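Local coordinates for protein prokaryotic transcription elongation factor GreA/GreB (Nitrosomonas europaea, PDB 2PN0) that probably binds RNA polymerase as a member of the Rnk branch of the GreA/GreB transcription elongation factor family, at residues A[8-13]-A[50-55]; A[61-66]-A[122-127]. All blocks are in the same frame, centred on the assembly; numbering follows the deposited sequence. Where two conformers were deposited one is given.

Interaction 1: A[8-13]-A[50-55]; sequences KIMISS and EEIPPT
Met10 CG lies beside the backbone N (chi1 -46°) and the chain runs out extended at chi2 toward Ile52; a turn at chi3 (51°) then lays the terminal methyl against Glu51 and Ile52. Met10 is a selenomethionine, so its heavy atom is SE. Ile52 answers with CG1 beside its own backbone N and CD1 extended beyond it, which carries CD1 to the backbone of Ile11 and Ser12.

Two apolar fingers thus reach across in opposite directions. Met10 CE lies 3.2 Å from Glu51 O, a close van der Waals approach, and 3.8 Å from Ile52 CA. On its flank, Met10 SE meets Pro53 CD at 3.8 Å, and the two side chains cross at about a right angle. Ile52 CD1 sits 3.5 Å from Ser12 N and 3.6 Å from Ile11 C. Between the two fingers, Ile52 CG1 is 4.1 Å from Met10 CE.

No hydrogen bond joins the segments. Ile11 turns the other way, onto Leu41 of helix 34-42. Ser12 is the N-cap of helix 13-25, and its OG accepts from Asp15 N. Strand 10-12 pairs in parallel with strand 45-47, whose Val47 touches both Met10 and Ile52.

The contact is plain apolar packing on a short parallel strand pair in the Rnk N-terminal region. It sets the loop that follows strand 45-47 against strand 10-12 of that pair.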
loop_
_atom_site.group_PDB
_atom_site.type_symbol
_atom_site.label_atom_id
_atom_site.label_comp_id
_atom_site.label_asym_id
_atom_site.label_seq_id
_atom_site.Cartn_x
_atom_site.Cartn_y
_atom_site.Cartn_z
ATOM N N LYS A 8 -16.122 -5.336 16.360
ATOM C CA LYS A 8 -16.429 -5.729 14.998
ATOM C C LYS A 8 -16.524 -4.476 14.135
ATOM O O LYS A 8 -17.035 -3.446 14.585
ATOM C CB LYS A 8 -17.765 -6.482 14.964
ATOM C CG LYS A 8 -17.988 -7.432 16.133
ATOM C CD LYS A 8 -19.132 -8.388 15.833
ATOM C CE LYS A 8 -19.614 -9.099 17.092
ATOM N NZ LYS A 8 -18.512 -9.807 17.831
ATOM N N ILE A 9 -16.003 -4.541 12.914
ATOM C CA ILE A 9 -16.247 -3.471 11.955
ATOM C C ILE A 9 -17.659 -3.673 11.417
ATOM O O ILE A 9 -18.227 -4.756 11.567
ATOM C CB ILE A 9 -15.205 -3.448 10.788
ATOM C CG1 ILE A 9 -15.302 -4.734 9.939
ATOM C CG2 ILE A 9 -13.787 -3.142 11.352
ATOM C CD1 ILE A 9 -14.684 -4.647 8.511
HETATM N N MSE A 10 -18.210 -2.630 10.800
HETATM C CA MSE A 10 -19.517 -2.682 10.158
HETATM C C MSE A 10 -19.322 -2.617 8.644
HETATM O O MSE A 10 -18.543 -1.774 8.157
HETATM C CB MSE A 10 -20.387 -1.490 10.594
HETATM C CG MSE A 10 -20.397 -1.190 12.086
HETATM SE SE MSE A 10 -21.575 0.304 12.599
HETATM C CE MSE A 10 -23.206 -0.266 11.701
ATOM N N ILE A 11 -20.024 -3.501 7.924
ATOM C CA ILE A 11 -20.068 -3.559 6.448
ATOM C C ILE A 11 -21.503 -3.681 5.993
ATOM O O ILE A 11 -22.319 -4.243 6.720
ATOM C CB ILE A 11 -19.490 -4.890 5.887
ATOM C CG1 ILE A 11 -19.188 -5.894 7.001
ATOM C CG2 ILE A 11 -18.404 -4.627 4.847
ATOM C CD1 ILE A 11 -18.229 -6.999 6.588
ATOM N N SER A 12 -21.785 -3.245 4.765
ATOM C CA SER A 12 -23.081 -3.504 4.167
ATOM C C SER A 12 -23.106 -4.950 3.699
ATOM O O SER A 12 -22.044 -5.570 3.489
ATOM C CB SER A 12 -23.360 -2.566 2.989
ATOM O OG SER A 12 -22.669 -2.989 1.829
ATOM N N SER A 13 -24.321 -5.460 3.537
ATOM C CA SER A 13 -24.548 -6.815 3.040
ATOM C C SER A 13 -23.895 -7.008 1.668
ATOM O O SER A 13 -23.269 -8.044 1.413
ATOM C CB SER A 13 -26.049 -7.100 2.958
ATOM O OG SER A 13 -26.304 -8.487 2.808
ATOM N N GLU A 50 -27.709 1.831 5.414
ATOM C CA GLU A 50 -28.287 2.990 6.096
ATOM C C GLU A 50 -27.851 3.196 7.536
ATOM O O GLU A 50 -27.834 4.345 7.996
ATOM C CB GLU A 50 -29.827 2.956 6.071
ATOM C CG GLU A 50 -30.486 3.039 4.687
ATOM C CD GLU A 50 -29.801 4.019 3.752
ATOM O OE1 GLU A 50 -29.374 3.572 2.662
ATOM O OE2 GLU A 50 -29.676 5.219 4.110
ATOM N N GLU A 51 -27.541 2.117 8.262
ATOM C CA GLU A 51 -27.138 2.371 9.650
ATOM C C GLU A 51 -25.649 2.173 9.911
ATOM O O GLU A 51 -25.199 2.114 11.058
ATOM C CB GLU A 51 -28.070 1.692 10.700
ATOM C CG GLU A 51 -28.199 2.509 12.066
ATOM C CD GLU A 51 -28.808 3.934 11.833
ATOM O OE1 GLU A 51 -28.450 4.889 12.584
ATOM O OE2 GLU A 51 -29.636 4.092 10.908
ATOM N N ILE A 52 -24.874 2.167 8.825
ATOM C CA ILE A 52 -23.422 2.387 8.939
ATOM C C ILE A 52 -23.214 3.901 8.935
ATOM O O ILE A 52 -23.600 4.575 7.970
ATOM C CB ILE A 52 -22.597 1.830 7.760
ATOM C CG1 ILE A 52 -22.702 0.316 7.658
ATOM C CG2 ILE A 52 -21.126 2.219 7.925
ATOM C CD1 ILE A 52 -22.289 -0.200 6.323
ATOM N N PRO A 53 -22.602 4.449 10.004
ATOM C CA PRO A 53 -22.406 5.905 10.084
ATOM C C PRO A 53 -21.566 6.449 8.923
ATOM O O PRO A 53 -20.683 5.730 8.431
ATOM C CB PRO A 53 -21.682 6.090 11.421
ATOM C CG PRO A 53 -21.964 4.844 12.203
ATOM C CD PRO A 53 -22.096 3.746 11.201
ATOM N N PRO A 54 -21.837 7.694 8.482
ATOM C CA PRO A 54 -21.110 8.394 7.390
ATOM C C PRO A 54 -19.612 8.572 7.632
ATOM O O PRO A 54 -18.854 8.812 6.700
ATOM C CB PRO A 54 -21.795 9.777 7.326
ATOM C CG PRO A 54 -22.546 9.911 8.622
ATOM C CD PRO A 54 -22.934 8.529 9.022
ATOM N N THR A 55 -19.198 8.413 8.881
ATOM C CA THR A 55 -17.797 8.575 9.271
ATOM C C THR A 55 -17.003 7.282 9.195
ATOM O O THR A 55 -15.783 7.303 9.439
ATOM C CB THR A 55 -17.694 9.040 10.706
ATOM O OG1 THR A 55 -18.539 8.202 11.512
ATOM C CG2 THR A 55 -18.110 10.506 10.838
#

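Interaction 2: A[61-66]-A[122-127]; sequences STVRFR and VRIVEV
A classic beta bulge interrupts this antiparallel strand pair, with Val125 and Glu126 both facing Arg64. Arg64 O accepts from Val125 N at 2.7 Å and, weakly, from Glu126 N at 3.4 Å. Arg64 N donates almost straight (175°) to Glu126 O at 2.8 Å. Past the bulge, Arg66 and Arg123 exchange two backbone hydrogen bonds.

At the bulge, Val125 lies between the side chains of Arg64 and Arg66. Val125 CG2 packs on Arg64 CB at 3.5 Å. In one of its two conformers, Arg66 bends at chi3 (-62°) and sets one face of its guanidinium over Val125 CG1, 3.5 Å from Arg66 NH1. Arg64 NH1 hydrogen-bonds to OD2 of the cysteinesulfonic acid at position 75.

The pair belongs to the three-stranded antiparallel sheet of the GreA/GreB C-terminal region, which is placed in the FKBP clan. Strand 119-128 is central there, between 62-67 and 109-113.

Val63, Phe65, Ile124 and Val127 lie on the face opposite Arg64, Arg66, Arg123 and Glu126. Val63 CG1 sits over one face of the Phe65 ring, toward its rim, and meets Ile124 CG2 at 3.6 Å. Phe65 and Ile124 lie side by side, pointing the same way. Val122 CG2 approaches Phe65 CD1 obliquely at 3.5 Å, and the ring also meets that of Phe74. A water is in hydrogen-bonding distance of Thr62 O and, more weakly, of Glu126 O.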
loop_
_atom_site.group_PDB
_atom_site.type_symbol
_atom_site.label_atom_id
_atom_site.label_comp_id
_atom_site.label_asym_id
_atom_site.label_seq_id
_atom_site.Cartn_x
_atom_site.Cartn_y
_atom_site.Cartn_z
ATOM N N SER A 61 -15.655 4.410 -0.402
ATOM C CA SER A 61 -15.523 5.645 0.407
ATOM C C SER A 61 -14.297 6.410 -0.084
ATOM O O SER A 61 -13.263 5.809 -0.406
ATOM C CB SER A 61 -15.309 5.339 1.915
ATOM O OG SER A 61 -16.542 4.964 2.520
ATOM N N THR A 62 -14.384 7.744 -0.090
ATOM C CA THR A 62 -13.183 8.577 -0.267
ATOM C C THR A 62 -12.744 9.057 1.111
ATOM O O THR A 62 -13.566 9.614 1.854
ATOM C CB THR A 62 -13.461 9.775 -1.214
ATOM O OG1 THR A 62 -13.721 9.254 -2.512
ATOM C CG2 THR A 62 -12.254 10.699 -1.309
ATOM N N VAL A 63 -11.483 8.779 1.447
ATOM C CA VAL A 63 -10.926 9.100 2.743
ATOM C C VAL A 63 -9.983 10.279 2.564
ATOM O O VAL A 63 -9.067 10.235 1.741
ATOM C CB VAL A 63 -10.201 7.858 3.343
ATOM C CG1 VAL A 63 -9.700 8.131 4.773
ATOM C CG2 VAL A 63 -11.123 6.615 3.329
ATOM N N ARG A 64 -10.228 11.343 3.333
ATOM C CA ARG A 64 -9.344 12.515 3.345
ATOM C C ARG A 64 -8.411 12.413 4.534
ATOM O O ARG A 64 -8.884 12.189 5.647
ATOM C CB ARG A 64 -10.180 13.794 3.458
ATOM C CG ARG A 64 -9.371 15.049 3.406
ATOM C CD ARG A 64 -10.267 16.175 3.000
ATOM N NE ARG A 64 -9.637 17.475 2.981
ATOM C CZ ARG A 64 -8.740 17.911 2.086
ATOM N NH1 ARG A 64 -8.275 17.124 1.119
ATOM N NH2 ARG A 64 -8.283 19.163 2.177
ATOM N N PHE A 65 -7.110 12.570 4.300
ATOM C CA PHE A 65 -6.100 12.422 5.333
ATOM C C PHE A 65 -5.324 13.695 5.518
ATOM O O PHE A 65 -5.077 14.415 4.539
ATOM C CB PHE A 65 -5.029 11.411 4.898
ATOM C CG PHE A 65 -5.534 10.027 4.676
ATOM C CD1 PHE A 65 -5.608 9.119 5.739
ATOM C CD2 PHE A 65 -5.910 9.619 3.387
ATOM C CE1 PHE A 65 -6.050 7.818 5.541
ATOM C CE2 PHE A 65 -6.392 8.300 3.160
ATOM C CZ PHE A 65 -6.434 7.404 4.244
ATOM N N ARG A 66 -4.898 13.976 6.754
ATOM C CA ARG A 66 -3.911 15.029 6.992
ATOM C C ARG A 66 -2.636 14.391 7.544
ATOM O O ARG A 66 -2.700 13.553 8.451
ATOM C CB ARG A 66 -4.412 16.120 7.950
ATOM C CG ARG A 66 -3.525 17.383 7.924
ATOM C CD ARG A 66 -3.897 18.458 8.957
ATOM N NE ARG A 66 -5.252 18.996 8.780
ATOM C CZ ARG A 66 -6.301 18.646 9.529
ATOM N NH1 ARG A 66 -6.159 17.744 10.507
ATOM N NH2 ARG A 66 -7.498 19.186 9.298
ATOM N N VAL A 122 -0.732 9.737 9.539
ATOM C CA VAL A 122 -1.838 10.539 9.001
ATOM C C VAL A 122 -3.084 10.334 9.847
ATOM O O VAL A 122 -3.238 9.288 10.487
ATOM C CB VAL A 122 -2.160 10.197 7.530
ATOM C CG1 VAL A 122 -0.969 10.588 6.608
ATOM C CG2 VAL A 122 -2.513 8.665 7.337
ATOM N N ARG A 123 -3.964 11.343 9.843
ATOM C CA ARG A 123 -5.241 11.184 10.496
ATOM C C ARG A 123 -6.327 11.289 9.456
ATOM O O ARG A 123 -6.239 12.110 8.553
ATOM C CB ARG A 123 -5.435 12.307 11.533
ATOM C CG ARG A 123 -6.773 12.257 12.272
ATOM C CD ARG A 123 -6.948 13.543 13.108
ATOM N NE ARG A 123 -5.917 13.638 14.144
ATOM C CZ ARG A 123 -5.743 14.705 14.925
ATOM N NH1 ARG A 123 -6.523 15.779 14.755
ATOM N NH2 ARG A 123 -4.786 14.713 15.861
ATOM N N ILE A 124 -7.372 10.487 9.611
ATOM C CA ILE A 124 -8.503 10.590 8.719
ATOM C C ILE A 124 -9.322 11.802 9.105
ATOM O O ILE A 124 -9.887 11.858 10.207
ATOM C CB ILE A 124 -9.400 9.331 8.770
ATOM C CG1 ILE A 124 -8.614 8.083 8.272
ATOM C CG2 ILE A 124 -10.710 9.587 7.957
ATOM C CD1 ILE A 124 -9.318 6.766 8.484
ATOM N N VAL A 125 -9.362 12.785 8.204
ATOM C CA VAL A 125 -10.020 14.052 8.501
ATOM C C VAL A 125 -11.504 14.034 8.095
ATOM O O VAL A 125 -12.346 14.713 8.740
ATOM C CB VAL A 125 -9.240 15.291 7.940
ATOM C CG1 VAL A 125 -7.886 15.392 8.580
ATOM C CG2 VAL A 125 -9.102 15.246 6.483
ATOM N N GLU A 126 -11.832 13.223 7.093
ATOM C CA GLU A 126 -13.202 13.148 6.542
ATOM C C GLU A 126 -13.384 11.885 5.736
ATOM O O GLU A 126 -12.446 11.401 5.097
ATOM C CB GLU A 126 -13.464 14.352 5.626
ATOM C CG GLU A 126 -14.938 14.525 5.210
ATOM C CD GLU A 126 -15.220 15.797 4.453
ATOM O OE1 GLU A 126 -14.282 16.576 4.146
ATOM O OE2 GLU A 126 -16.412 15.998 4.136
ATOM N N VAL A 127 -14.604 11.361 5.759
ATOM C CA VAL A 127 -14.982 10.205 4.934
ATOM C C VAL A 127 -16.182 10.647 4.088
ATOM O O VAL A 127 -17.089 11.267 4.613
ATOM C CB VAL A 127 -15.358 9.032 5.841
ATOM C CG1 VAL A 127 -15.837 7.855 5.017
ATOM C CG2 VAL A 127 -14.137 8.611 6.699
HETATM O O HOH W 1 -13.629 12.526 2.209
#

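How the interactions relate
Interaction 1 closes before interaction 2 opens, so the two come in series along the chain. Their centres are about 17 Å apart. The first ties strand 10-12 to the loop after strand 45-47. The second lies in the sheet of strands 62-67, 119-128 and 109-113. The two contacts share no sheet, yet they touch: Thr55 O packs on Val127 CG2 at 3.5 Å, and Pro54 O on Val127 CG1 at 3.6 Å. Gln106 also hydrogen-bonds to both, through the backbone of Thr55 and through Val125 O. Within 50-55, Glu51 to Pro53 meet the strand 10-12 side, and Pro54 and Thr55 meet Val127 of strand 119-128, joining the two regions.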